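Local coordinates for protein KauB (Pseudomonas aeruginosa PAO1, PDB 6B4R) that oxidises aldehydes, probably a broad range that includes aminoaldehydes, to the corresponding acids with NAD(P)+ as electron acceptor, at residues E19-V24 / Y28-S33; E96-L101 / I119-A124; L178-A183 / L481-K486; T347-T352 / E401-V406. All blocks are in the same frame, centred on the assembly; numbering follows the deposited sequence.

How the contacts relate
Contacts 2 and 3 are buried and apolar: contact 2 joins two helices through A98 and L101 on V121, and contact 3 joins a helix end to the L481-K486 segment before strand 488-496 through P180 and A183 on A483 and F484. Contact 1 lies nearer the surface, its centre about 24 Å from the centre of the chain, and adds backbone bonds, a ring pair and a salt bridge within E19-V24. Contact 4, partly buried, rests on one weak amide-to-carbonyl bond between a helix and a loop. Helix 170-183, which supplies contact 3, also touches V121 of contact 2. Contact 4 falls within the chain excursion that contact 3 closes, across the centre of the chain from it.

Contact 1. Residues E19-V24 / Y28-S33; sequences EGRAFV and YSNAAS
Y28 keeps its ring beside its own backbone N (chi1 -79°) and F23 swings CG away from its N (chi1 -167°), settings that bring the two rings together, with E19 on the far side of Y28. F23 comes edge first, in a T-shaped pair: its CD1 stands over the middle of the Y28 ring, 3.5 Å from Y28 CE1, and the ring centroids are 4.8 Å apart. On the opposite face E19 CG makes a CH-pi contact, 3.6 Å from Y28 CE1, while the E19 carboxylate lies nearly parallel to the ring. E19 OE2 is gripped twice by R21: NE gives a salt bridge of 2.7 Å to E19 OE2, and R21 N meets the anti lone pair of that oxygen at 3.2 Å. The NE bond, close to the guanidinium plane, and a weak one from R21 NH2 to E19 OE1 hold the guanidinium where it passes over Y28 CB, which is 3.5 Å from R21 NH2; the R21 methylenes run past N30 OD1. The backbones pair at A22 and S29, where S29 N donates to A22 O at 2.9 Å and the return bond from A22 N to S29 O, also 2.9 Å, is weak. Y28 OH bonds to I201 O, and F23 packs on A204, Q205 and V208, so both rings also rest on helix 198-210. The arrangement is that of a short antiparallel beta hairpin, strands 22-24 and 27-29, with the non-hydrogen-bonded pair F23 and Y28 carrying the ring contact on one face.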
loop_
_atom_site.group_PDB
_atom_site.type_symbol
_atom_site.label_atom_id
_atom_site.label_comp_id
_atom_site.label_asym_id
_atom_site.label_seq_id
_atom_site.Cartn_x
_atom_site.Cartn_y
_atom_site.Cartn_z
ATOM N N GLU A 19 -19.379 -2.049 40.045
ATOM C CA GLU A 19 -18.730 -0.751 40.186
ATOM C C GLU A 19 -19.485 0.306 39.382
ATOM O O GLU A 19 -19.889 0.061 38.245
ATOM C CB GLU A 19 -17.277 -0.838 39.719
ATOM C CG GLU A 19 -16.500 0.461 39.846
ATOM C CD GLU A 19 -16.300 0.883 41.288
ATOM O OE1 GLU A 19 -15.695 0.106 42.060
ATOM O OE2 GLU A 19 -16.752 1.991 41.651
ATOM N N GLY A 20 -19.675 1.482 39.973
ATOM C CA GLY A 20 -20.442 2.534 39.329
ATOM C C GLY A 20 -19.725 3.867 39.252
ATOM O O GLY A 20 -20.267 4.841 38.728
ATOM N N ARG A 21 -18.502 3.917 39.768
ATOM C CA ARG A 21 -17.739 5.159 39.786
ATOM C C ARG A 21 -17.038 5.414 38.459
ATOM O O ARG A 21 -16.859 4.501 37.656
ATOM C CB ARG A 21 -16.715 5.146 40.923
ATOM C CG ARG A 21 -17.329 5.282 42.305
ATOM C CD ARG A 21 -16.272 5.135 43.386
ATOM N NE ARG A 21 -15.599 3.842 43.306
ATOM C CZ ARG A 21 -14.621 3.458 44.119
ATOM N NH1 ARG A 21 -14.198 4.267 45.079
ATOM N NH2 ARG A 21 -14.067 2.262 43.970
ATOM N N ALA A 22 -16.655 6.664 38.231
ATOM C CA ALA A 22 -15.860 7.021 37.066
ATOM C C ALA A 22 -14.436 6.512 37.254
ATOM O O ALA A 22 -14.025 6.207 38.371
ATOM C CB ALA A 22 -15.862 8.525 36.866
ATOM N N PHE A 23 -13.691 6.415 36.160
ATOM C CA PHE A 23 -12.307 5.963 36.220
ATOM C C PHE A 23 -11.398 7.003 35.581
ATOM O O PHE A 23 -11.296 7.081 34.357
ATOM C CB PHE A 23 -12.150 4.619 35.508
ATOM C CG PHE A 23 -10.840 3.933 35.779
ATOM C CD1 PHE A 23 -10.710 3.054 36.844
ATOM C CD2 PHE A 23 -9.740 4.158 34.964
ATOM C CE1 PHE A 23 -9.510 2.416 37.094
ATOM C CE2 PHE A 23 -8.538 3.521 35.207
ATOM C CZ PHE A 23 -8.422 2.649 36.274
ATOM N N VAL A 24 -10.748 7.807 36.415
ATOM C CA VAL A 24 -9.869 8.861 35.925
ATOM C C VAL A 24 -8.468 8.738 36.520
ATOM O O VAL A 24 -8.312 8.597 37.732
ATOM C CB VAL A 24 -10.432 10.260 36.245
ATOM C CG1 VAL A 24 -9.532 11.343 35.668
ATOM C CG2 VAL A 24 -11.848 10.397 35.706
ATOM N N TYR A 28 -10.559 4.820 40.523
ATOM C CA TYR A 28 -12.000 5.023 40.565
ATOM C C TYR A 28 -12.343 6.212 41.459
ATOM O O TYR A 28 -11.748 6.393 42.521
ATOM C CB TYR A 28 -12.717 3.763 41.062
ATOM C CG TYR A 28 -12.868 2.692 40.009
ATOM C CD1 TYR A 28 -13.703 2.885 38.915
ATOM C CD2 TYR A 28 -12.182 1.487 40.108
ATOM C CE1 TYR A 28 -13.846 1.913 37.945
ATOM C CE2 TYR A 28 -12.320 0.506 39.143
ATOM C CZ TYR A 28 -13.155 0.725 38.064
ATOM O OH TYR A 28 -13.298 -0.245 37.099
ATOM N N SER A 29 -13.304 7.023 41.026
ATOM C CA SER A 29 -13.728 8.178 41.808
ATOM C C SER A 29 -15.146 8.617 41.456
ATOM O O SER A 29 -15.634 8.359 40.355
ATOM C CB SER A 29 -12.756 9.345 41.612
ATOM O OG SER A 29 -12.693 9.736 40.251
ATOM N N ASN A 30 -15.803 9.282 42.397
ATOM C CA ASN A 30 -17.137 9.816 42.154
ATOM C C ASN A 30 -17.069 11.020 41.230
ATOM O O ASN A 30 -15.984 11.468 40.854
ATOM C CB ASN A 30 -17.794 10.228 43.471
ATOM C CG ASN A 30 -17.791 9.115 44.501
ATOM O OD1 ASN A 30 -18.110 7.964 44.193
ATOM N ND2 ASN A 30 -17.426 9.452 45.733
ATOM N N ALA A 31 -18.231 11.546 40.858
ATOM C CA ALA A 31 -18.273 12.812 40.144
ATOM C C ALA A 31 -17.903 13.923 41.122
ATOM O O ALA A 31 -18.075 13.769 42.332
ATOM C CB ALA A 31 -19.651 13.046 39.554
ATOM N N ALA A 32 -17.379 15.029 40.599
ATOM C CA ALA A 32 -16.961 16.153 41.433
ATOM C C ALA A 32 -18.121 16.667 42.280
ATOM O O ALA A 32 -17.941 17.043 43.438
ATOM C CB ALA A 32 -16.396 17.272 40.573
ATOM N N SER A 33 -19.312 16.670 41.691
ATOM C CA SER A 33 -20.515 17.098 42.389
ATOM C C SER A 33 -20.996 16.008 43.339
ATOM O O SER A 33 -21.730 16.280 44.289
ATOM C CB SER A 33 -21.617 17.425 41.382
ATOM O OG SER A 33 -21.983 16.271 40.648
#

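Contact 2. Residues E96-L101 / I119-A124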
loop_
_atom_site.group_PDB
_atom_site.type_symbol
_atom_site.label_atom_id
_atom_site.label_comp_id
_atom_site.label_asym_id
_atom_site.label_seq_id
_atom_site.Cartn_x
_atom_site.Cartn_y
_atom_site.Cartn_z
ATOM N N GLU A 96 -10.468 -13.369 30.103
ATOM C CA GLU A 96 -10.376 -13.971 31.432
ATOM C C GLU A 96 -11.513 -13.508 32.332
ATOM O O GLU A 96 -11.763 -14.097 33.383
ATOM C CB GLU A 96 -9.023 -13.672 32.086
ATOM C CG GLU A 96 -7.839 -14.301 31.366
ATOM C CD GLU A 96 -6.719 -14.697 32.312
ATOM O OE1 GLU A 96 -6.754 -15.837 32.824
ATOM O OE2 GLU A 96 -5.808 -13.872 32.543
ATOM N N ASN A 97 -12.198 -12.448 31.913
ATOM C CA ASN A 97 -13.336 -11.918 32.654
ATOM C C ASN A 97 -14.581 -11.887 31.780
ATOM O O ASN A 97 -15.466 -11.050 31.963
ATOM C CB ASN A 97 -13.024 -10.518 33.187
ATOM C CG ASN A 97 -11.931 -10.526 34.235
ATOM O OD1 ASN A 97 -12.196 -10.700 35.423
ATOM N ND2 ASN A 97 -10.692 -10.345 33.799
ATOM N N ALA A 98 -14.637 -12.817 30.830
ATOM C CA ALA A 98 -15.695 -12.845 29.826
ATOM C C ALA A 98 -17.081 -13.040 30.428
ATOM O O ALA A 98 -18.040 -12.396 30.007
ATOM C CB ALA A 98 -15.411 -13.924 28.790
ATOM N N GLU A 99 -17.180 -13.923 31.414
ATOM C CA GLU A 99 -18.466 -14.229 32.031
ATOM C C GLU A 99 -19.029 -13.044 32.816
ATOM O O GLU A 99 -20.229 -12.777 32.773
ATOM C CB GLU A 99 -18.350 -15.470 32.920
ATOM C CG GLU A 99 -18.115 -16.761 32.139
ATOM C CD GLU A 99 -17.645 -17.906 33.019
ATOM O OE1 GLU A 99 -16.622 -17.742 33.718
ATOM O OE2 GLU A 99 -18.299 -18.970 33.011
ATOM N N GLU A 100 -18.156 -12.329 33.522
ATOM C CA GLU A 100 -18.576 -11.161 34.290
ATOM C C GLU A 100 -18.977 -10.001 33.377
ATOM O O GLU A 100 -20.004 -9.358 33.596
ATOM C CB GLU A 100 -17.470 -10.717 35.251
ATOM C CG GLU A 100 -17.844 -9.519 36.118
ATOM C CD GLU A 100 -16.658 -8.948 36.877
ATOM O OE1 GLU A 100 -15.566 -9.554 36.824
ATOM O OE2 GLU A 100 -16.818 -7.888 37.523
ATOM N N LEU A 101 -18.158 -9.735 32.363
ATOM C CA LEU A 101 -18.435 -8.661 31.413
ATOM C C LEU A 101 -19.733 -8.911 30.653
ATOM O O LEU A 101 -20.509 -7.987 30.410
ATOM C CB LEU A 101 -17.277 -8.495 30.426
ATOM C CG LEU A 101 -15.959 -7.956 30.981
ATOM C CD1 LEU A 101 -14.863 -8.030 29.930
ATOM C CD2 LEU A 101 -16.135 -6.530 31.470
ATOM N N ILE A 119 -20.757 -13.657 21.424
ATOM C CA ILE A 119 -20.601 -12.686 20.346
ATOM C C ILE A 119 -19.883 -11.420 20.806
ATOM O O ILE A 119 -18.756 -11.156 20.392
ATOM C CB ILE A 119 -21.957 -12.311 19.711
ATOM C CG1 ILE A 119 -22.669 -13.563 19.197
ATOM C CG2 ILE A 119 -21.760 -11.313 18.583
ATOM C CD1 ILE A 119 -23.982 -13.279 18.508
ATOM N N ASP A 120 -20.537 -10.648 21.666
ATOM C CA ASP A 120 -20.019 -9.353 22.104
ATOM C C ASP A 120 -18.611 -9.397 22.701
ATOM O O ASP A 120 -17.689 -8.793 22.152
ATOM C CB ASP A 120 -20.991 -8.700 23.085
ATOM C CG ASP A 120 -22.318 -8.358 22.442
ATOM O OD1 ASP A 120 -22.490 -7.195 22.023
ATOM O OD2 ASP A 120 -23.185 -9.253 22.346
ATOM N N VAL A 121 -18.450 -10.104 23.818
ATOM C CA VAL A 121 -17.156 -10.177 24.494
ATOM C C VAL A 121 -16.078 -10.805 23.605
ATOM O O VAL A 121 -14.961 -10.290 23.509
ATOM C CB VAL A 121 -17.250 -10.941 25.835
ATOM C CG1 VAL A 121 -15.864 -11.192 26.406
ATOM C CG2 VAL A 121 -18.103 -10.167 26.828
ATOM N N ALA A 122 -16.424 -11.902 22.942
ATOM C CA ALA A 122 -15.487 -12.581 22.051
ATOM C C ALA A 122 -15.033 -11.675 20.907
ATOM O O ALA A 122 -13.848 -11.633 20.575
ATOM C CB ALA A 122 -16.100 -13.865 21.509
ATOM N N SER A 123 -15.974 -10.943 20.316
ATOM C CA SER A 123 -15.655 -10.026 19.224
ATOM C C SER A 123 -14.881 -8.811 19.718
ATOM O O SER A 123 -13.978 -8.328 19.039
ATOM C CB SER A 123 -16.926 -9.563 18.505
ATOM O OG SER A 123 -17.640 -10.661 17.967
ATOM N N ALA A 124 -15.248 -8.318 20.897
ATOM C CA ALA A 124 -14.599 -7.145 21.471
ATOM C C ALA A 124 -13.143 -7.443 21.806
ATOM O O ALA A 124 -12.258 -6.624 21.555
ATOM C CB ALA A 124 -15.349 -6.670 22.707
#
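A98, at the start of helix 98-109, is the first residue of E96-L101 to meet V121, its CB lying 3.7 Å from V121 CG1. The small methyl lets the two backbones come close, with A98 CA and V121 CA 6.1 Å apart. Farther along, E100 ties this helix to helix 198-210 through a salt bridge from OE2 to R202. One turn after A98, L101 brings CB to 4.1 Å from V121 CG2, while the rest of its chain goes on to R202 and I203 of the same helix 198-210. V121 therefore straddles one helical turn with its two methyls. Its chi1 of 171° sets CG1 anti to the backbone N and directs it at A98, and CG2 takes the side of L101, passing A98 O at 3.9 Å. V121 also touches L171 of helix 170-183, as does A124. Helix 113-133 has a wider pi-type turn at 119-121, and I119 O there accepts from both S123 N and S123 OG, the latter at 2.7 Å. I119 itself lines the pocket of the bound polyether. What passes between A98, L101 and V121 is van der Waals contact, mostly of methyls, which implies that these two segments meet through shape and burial and not through a directional bond.

Contact 3. Residues L178-A183 / L481-K486; sequences LGPALA and LHAFDK. With EDO (1,2-ethanediol), chain F.
L481 N donates to O1 of a bound 1,2-ethanediol at 2.9 Å, at the start of the L481-K486 turns whose A483 and F484 pack against P180. The partner of these turns is the end of helix 170-183, the crossover of a beta-alpha-beta unit between the parallel strands 149-164 and 187-191, as in the Rossmann-like coenzyme domain of aldehyde dehydrogenases. The diol, probably left from crystallisation, also bonds to a neighbouring subunit and lies with C1 over one face of the H482 ring, 3.2 Å from H482 NE2. That nitrogen is in turn hydrogen-bonded to an acidic side chain of a neighbouring subunit, so this end of L481-K486 lies at a subunit boundary. A483 and F484, which face the helix, are apolar. P180 fits over the F484 ring in a CH-pi contact: its CB is 4.2 Å from the ring centroid and only 8° off the normal. With CG beside the backbone N (chi1 -68°), F484 turns its ring back to the helix, although its CB bond starts off to one side. Beside the ring contact, P180 CG meets A483 CB at 3.9 Å. P180 O accepts a hydrogen bond from T184 OG1, just past the helix. The helix is kinked at P180, which has no N-H to give to the preceding turn. One turn on, A183 CB comes obliquely to the F484 ring and ends 3.7 Å from F484 CE1.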
loop_
_atom_site.group_PDB
_atom_site.type_symbol
_atom_site.label_atom_id
_atom_site.label_comp_id
_atom_site.label_asym_id
_atom_site.label_seq_id
_atom_site.Cartn_x
_atom_site.Cartn_y
_atom_site.Cartn_z
ATOM N N LEU A 178 -11.498 1.981 20.989
ATOM C CA LEU A 178 -10.318 1.844 21.845
ATOM C C LEU A 178 -9.153 1.138 21.162
ATOM O O LEU A 178 -7.994 1.485 21.387
ATOM C CB LEU A 178 -10.672 1.100 23.133
ATOM C CG LEU A 178 -11.441 1.898 24.181
ATOM C CD1 LEU A 178 -11.849 0.994 25.332
ATOM C CD2 LEU A 178 -10.584 3.049 24.672
ATOM N N GLY A 179 -9.472 0.143 20.340
ATOM C CA GLY A 179 -8.467 -0.616 19.616
ATOM C C GLY A 179 -7.494 0.251 18.842
ATOM O O GLY A 179 -6.338 0.379 19.233
ATOM N N PRO A 180 -7.957 0.857 17.737
ATOM C CA PRO A 180 -7.108 1.711 16.897
ATOM C C PRO A 180 -6.619 2.973 17.608
ATOM O O PRO A 180 -5.508 3.424 17.335
ATOM C CB PRO A 180 -8.030 2.083 15.727
ATOM C CG PRO A 180 -9.418 1.875 16.243
ATOM C CD PRO A 180 -9.314 0.714 17.184
ATOM N N ALA A 181 -7.429 3.534 18.500
ATOM C CA ALA A 181 -7.053 4.768 19.188
ATOM C C ALA A 181 -5.870 4.564 20.137
ATOM O O ALA A 181 -4.910 5.336 20.118
ATOM C CB ALA A 181 -8.249 5.355 19.936
ATOM N N LEU A 182 -5.943 3.525 20.965
ATOM C CA LEU A 182 -4.855 3.216 21.891
ATOM C C LEU A 182 -3.647 2.641 21.154
ATOM O O LEU A 182 -2.508 2.849 21.569
ATOM C CB LEU A 182 -5.320 2.252 22.988
ATOM C CG LEU A 182 -6.366 2.775 23.975
ATOM C CD1 LEU A 182 -6.933 1.636 24.808
ATOM C CD2 LEU A 182 -5.778 3.855 24.872
ATOM N N ALA A 183 -3.902 1.926 20.060
ATOM C CA ALA A 183 -2.830 1.340 19.261
ATOM C C ALA A 183 -1.934 2.411 18.649
ATOM O O ALA A 183 -0.728 2.207 18.490
ATOM C CB ALA A 183 -3.404 0.451 18.171
ATOM N N LEU A 481 -7.605 -1.483 8.763
ATOM C CA LEU A 481 -6.506 -0.559 9.030
ATOM C C LEU A 481 -6.943 0.883 8.785
ATOM O O LEU A 481 -6.251 1.827 9.174
ATOM C CB LEU A 481 -5.280 -0.897 8.178
ATOM C CG LEU A 481 -4.764 -2.337 8.215
ATOM C CD1 LEU A 481 -3.636 -2.521 7.214
ATOM C CD2 LEU A 481 -4.302 -2.714 9.612
ATOM N N HIS A 482 -8.097 1.045 8.144
ATOM C CA HIS A 482 -8.647 2.368 7.865
ATOM C C HIS A 482 -9.074 3.084 9.145
ATOM O O HIS A 482 -9.099 4.315 9.197
ATOM C CB HIS A 482 -9.829 2.268 6.897
ATOM C CG HIS A 482 -9.437 1.883 5.504
ATOM N ND1 HIS A 482 -8.544 2.616 4.753
ATOM C CD2 HIS A 482 -9.824 0.847 4.722
ATOM C CE1 HIS A 482 -8.389 2.045 3.572
ATOM N NE2 HIS A 482 -9.155 0.969 3.528
ATOM N N ALA A 483 -9.407 2.308 10.173
ATOM C CA ALA A 483 -9.832 2.865 11.451
ATOM C C ALA A 483 -8.731 3.705 12.094
ATOM O O ALA A 483 -9.010 4.697 12.768
ATOM C CB ALA A 483 -10.278 1.755 12.393
ATOM N N PHE A 484 -7.481 3.307 11.867
ATOM C CA PHE A 484 -6.325 3.992 12.445
ATOM C C PHE A 484 -6.197 5.441 11.969
ATOM O O PHE A 484 -5.666 6.292 12.685
ATOM C CB PHE A 484 -5.032 3.240 12.114
ATOM C CG PHE A 484 -4.913 1.898 12.784
ATOM C CD1 PHE A 484 -4.139 1.745 13.922
ATOM C CD2 PHE A 484 -5.561 0.787 12.268
ATOM C CE1 PHE A 484 -4.019 0.514 14.537
ATOM C CE2 PHE A 484 -5.446 -0.447 12.881
ATOM C CZ PHE A 484 -4.672 -0.582 14.017
ATOM N N ASP A 485 -6.682 5.712 10.759
ATOM C CA ASP A 485 -6.549 7.035 10.156
ATOM C C ASP A 485 -7.349 8.102 10.899
ATOM O O ASP A 485 -7.064 9.294 10.785
ATOM C CB ASP A 485 -6.970 7.003 8.684
ATOM C CG ASP A 485 -6.102 6.079 7.846
ATOM O OD1 ASP A 485 -4.968 5.766 8.274
ATOM O OD2 ASP A 485 -6.555 5.675 6.754
ATOM N N LYS A 486 -8.351 7.670 11.657
ATOM C CA LYS A 486 -9.200 8.592 12.402
ATOM C C LYS A 486 -8.500 9.119 13.650
ATOM O O LYS A 486 -8.973 10.064 14.284
ATOM C CB LYS A 486 -10.511 7.912 12.795
ATOM C CG LYS A 486 -11.320 7.412 11.616
ATOM C CD LYS A 486 -12.674 6.888 12.059
ATOM C CE LYS A 486 -12.532 5.770 13.075
ATOM N NZ LYS A 486 -13.857 5.266 13.531
HETATM C C1 EDO F . -7.085 -0.871 5.151
HETATM O O1 EDO F . -7.369 -2.056 5.903
HETATM C C2 EDO F . -5.633 -0.838 4.689
HETATM O O2 EDO F . -5.323 0.477 4.207
#

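Contact 4. Residues T347-T352 / E401-V406; sequences TQQMNT and EIFGPV
Q349 reaches across from helix 347-362 to the backbone of F403, and its chain can be followed outward. CB leaves the helix at an angle to the loop rather than straight at it, and CG stands anti to the backbone N (chi1 -175°). A bend at chi2 (68°) then brings the amide to F403. CD is the first atom to draw near, 4.0 Å from F403 O. At the tip, NE2 donates to F403 O at 2.9 Å, but the N-H is bent well off line, with an angle of 126°, and the bond is weak. The same NE2 lies 3.5 Å from F403 CB and 4.1 Å from F403 CD2, at the edge of the ring and near its plane. Q349 NE2 is also 3.8 Å from I402 O, with no bond. F403 has a left-handed backbone conformation. P405 is the centre of an inverse gamma turn, closed by V406 N to G404 O, and V406 starts strand 406-412. The F403 ring meets W167 steeply, while the Q349 side chain also touches W167. E401-V406 carries the Glu-Ile-Phe-Gly-Pro sequence familiar in aldehyde dehydrogenases, and the F403 side chain is about 6 Å from the bound polyether. A single weak amide-to-carbonyl bond implies that Q349 holds F403 only lightly; the same helix and loop are also joined by apolar packing of I402 on Y356 and of V406 on V353 and I357.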
loop_
_atom_site.group_PDB
_atom_site.type_symbol
_atom_site.label_atom_id
_atom_site.label_comp_id
_atom_site.label_asym_id
_atom_site.label_seq_id
_atom_site.Cartn_x
_atom_site.Cartn_y
_atom_site.Cartn_z
ATOM N N THR A 347 -37.935 1.608 29.001
ATOM C CA THR A 347 -39.347 1.886 28.757
ATOM C C THR A 347 -39.531 2.864 27.596
ATOM O O THR A 347 -40.414 2.686 26.754
ATOM C CB THR A 347 -40.036 2.447 30.022
ATOM O OG1 THR A 347 -39.986 1.469 31.068
ATOM C CG2 THR A 347 -41.491 2.796 29.735
ATOM N N GLN A 348 -38.684 3.889 27.557
ATOM C CA GLN A 348 -38.736 4.907 26.511
ATOM C C GLN A 348 -38.546 4.308 25.120
ATOM O O GLN A 348 -39.259 4.657 24.179
ATOM C CB GLN A 348 -37.673 5.977 26.761
ATOM C CG GLN A 348 -37.614 7.054 25.691
ATOM C CD GLN A 348 -36.462 8.017 25.895
ATOM O OE1 GLN A 348 -35.648 7.846 26.803
ATOM N NE2 GLN A 348 -36.386 9.037 25.047
ATOM N N GLN A 349 -37.575 3.409 24.997
ATOM C CA GLN A 349 -37.303 2.751 23.728
ATOM C C GLN A 349 -38.478 1.865 23.334
ATOM O O GLN A 349 -38.843 1.789 22.160
ATOM C CB GLN A 349 -36.019 1.921 23.814
ATOM C CG GLN A 349 -35.597 1.283 22.499
ATOM C CD GLN A 349 -35.148 2.303 21.468
ATOM O OE1 GLN A 349 -34.649 3.377 21.814
ATOM N NE2 GLN A 349 -35.325 1.974 20.192
ATOM N N MET A 350 -39.071 1.205 24.326
ATOM C CA MET A 350 -40.224 0.343 24.094
ATOM C C MET A 350 -41.409 1.136 23.556
ATOM O O MET A 350 -42.055 0.724 22.590
ATOM C CB MET A 350 -40.625 -0.379 25.382
ATOM C CG MET A 350 -41.749 -1.383 25.191
ATOM S SD MET A 350 -42.383 -2.045 26.743
ATOM C CE MET A 350 -42.972 -0.551 27.535
ATOM N N ASN A 351 -41.688 2.274 24.187
ATOM C CA ASN A 351 -42.785 3.141 23.767
ATOM C C ASN A 351 -42.587 3.664 22.352
ATOM O O ASN A 351 -43.541 3.789 21.587
ATOM C CB ASN A 351 -42.948 4.314 24.736
ATOM C CG ASN A 351 -43.387 3.871 26.115
ATOM O OD1 ASN A 351 -44.062 2.855 26.266
ATOM N ND2 ASN A 351 -43.004 4.635 27.132
ATOM N N THR A 352 -41.340 3.970 22.014
ATOM C CA THR A 352 -40.999 4.421 20.674
ATOM C C THR A 352 -41.271 3.320 19.652
ATOM O O THR A 352 -41.863 3.571 18.599
ATOM C CB THR A 352 -39.529 4.864 20.599
ATOM O OG1 THR A 352 -39.349 6.044 21.392
ATOM C CG2 THR A 352 -39.126 5.157 19.163
ATOM N N GLU A 401 -35.724 5.333 11.007
ATOM C CA GLU A 401 -35.097 4.272 11.781
ATOM C C GLU A 401 -35.928 3.994 13.024
ATOM O O GLU A 401 -36.256 4.909 13.779
ATOM C CB GLU A 401 -33.666 4.648 12.173
ATOM C CG GLU A 401 -32.904 3.515 12.844
ATOM C CD GLU A 401 -31.486 3.897 13.225
ATOM O OE1 GLU A 401 -31.268 5.047 13.668
ATOM O OE2 GLU A 401 -30.587 3.043 13.078
ATOM N N ILE A 402 -36.267 2.725 13.224
ATOM C CA ILE A 402 -37.118 2.314 14.336
ATOM C C ILE A 402 -36.294 1.878 15.546
ATOM O O ILE A 402 -36.651 2.168 16.689
ATOM C CB ILE A 402 -38.054 1.161 13.914
ATOM C CG1 ILE A 402 -38.907 1.578 12.716
ATOM C CG2 ILE A 402 -38.934 0.722 15.074
ATOM C CD1 ILE A 402 -39.800 0.476 12.198
ATOM N N PHE A 403 -35.186 1.189 15.277
ATOM C CA PHE A 403 -34.330 0.611 16.314
ATOM C C PHE A 403 -35.107 -0.352 17.209
ATOM O O PHE A 403 -34.965 -0.346 18.432
ATOM C CB PHE A 403 -33.630 1.696 17.138
ATOM C CG PHE A 403 -32.157 1.458 17.320
ATOM C CD1 PHE A 403 -31.274 1.639 16.264
ATOM C CD2 PHE A 403 -31.651 1.053 18.546
ATOM C CE1 PHE A 403 -29.916 1.418 16.428
ATOM C CE2 PHE A 403 -30.294 0.829 18.715
ATOM C CZ PHE A 403 -29.425 1.011 17.655
ATOM N N GLY A 404 -35.937 -1.169 16.573
ATOM C CA GLY A 404 -36.672 -2.229 17.234
ATOM C C GLY A 404 -36.896 -3.330 16.216
ATOM O O GLY A 404 -36.609 -3.142 15.035
ATOM N N PRO A 405 -37.418 -4.481 16.660
ATOM C CA PRO A 405 -37.601 -5.635 15.772
ATOM C C PRO A 405 -38.822 -5.486 14.864
ATOM O O PRO A 405 -39.744 -6.298 14.936
ATOM C CB PRO A 405 -37.818 -6.784 16.754
ATOM C CG PRO A 405 -38.487 -6.140 17.917
ATOM C CD PRO A 405 -37.896 -4.753 18.025
ATOM N N VAL A 406 -38.825 -4.459 14.020
ATOM C CA VAL A 406 -39.947 -4.213 13.120
ATOM C C VAL A 406 -39.483 -4.202 11.670
ATOM O O VAL A 406 -38.692 -3.349 11.273
ATOM C CB VAL A 406 -40.636 -2.872 13.424
ATOM C CG1 VAL A 406 -41.884 -2.714 12.566
ATOM C CG2 VAL A 406 -40.981 -2.772 14.900
#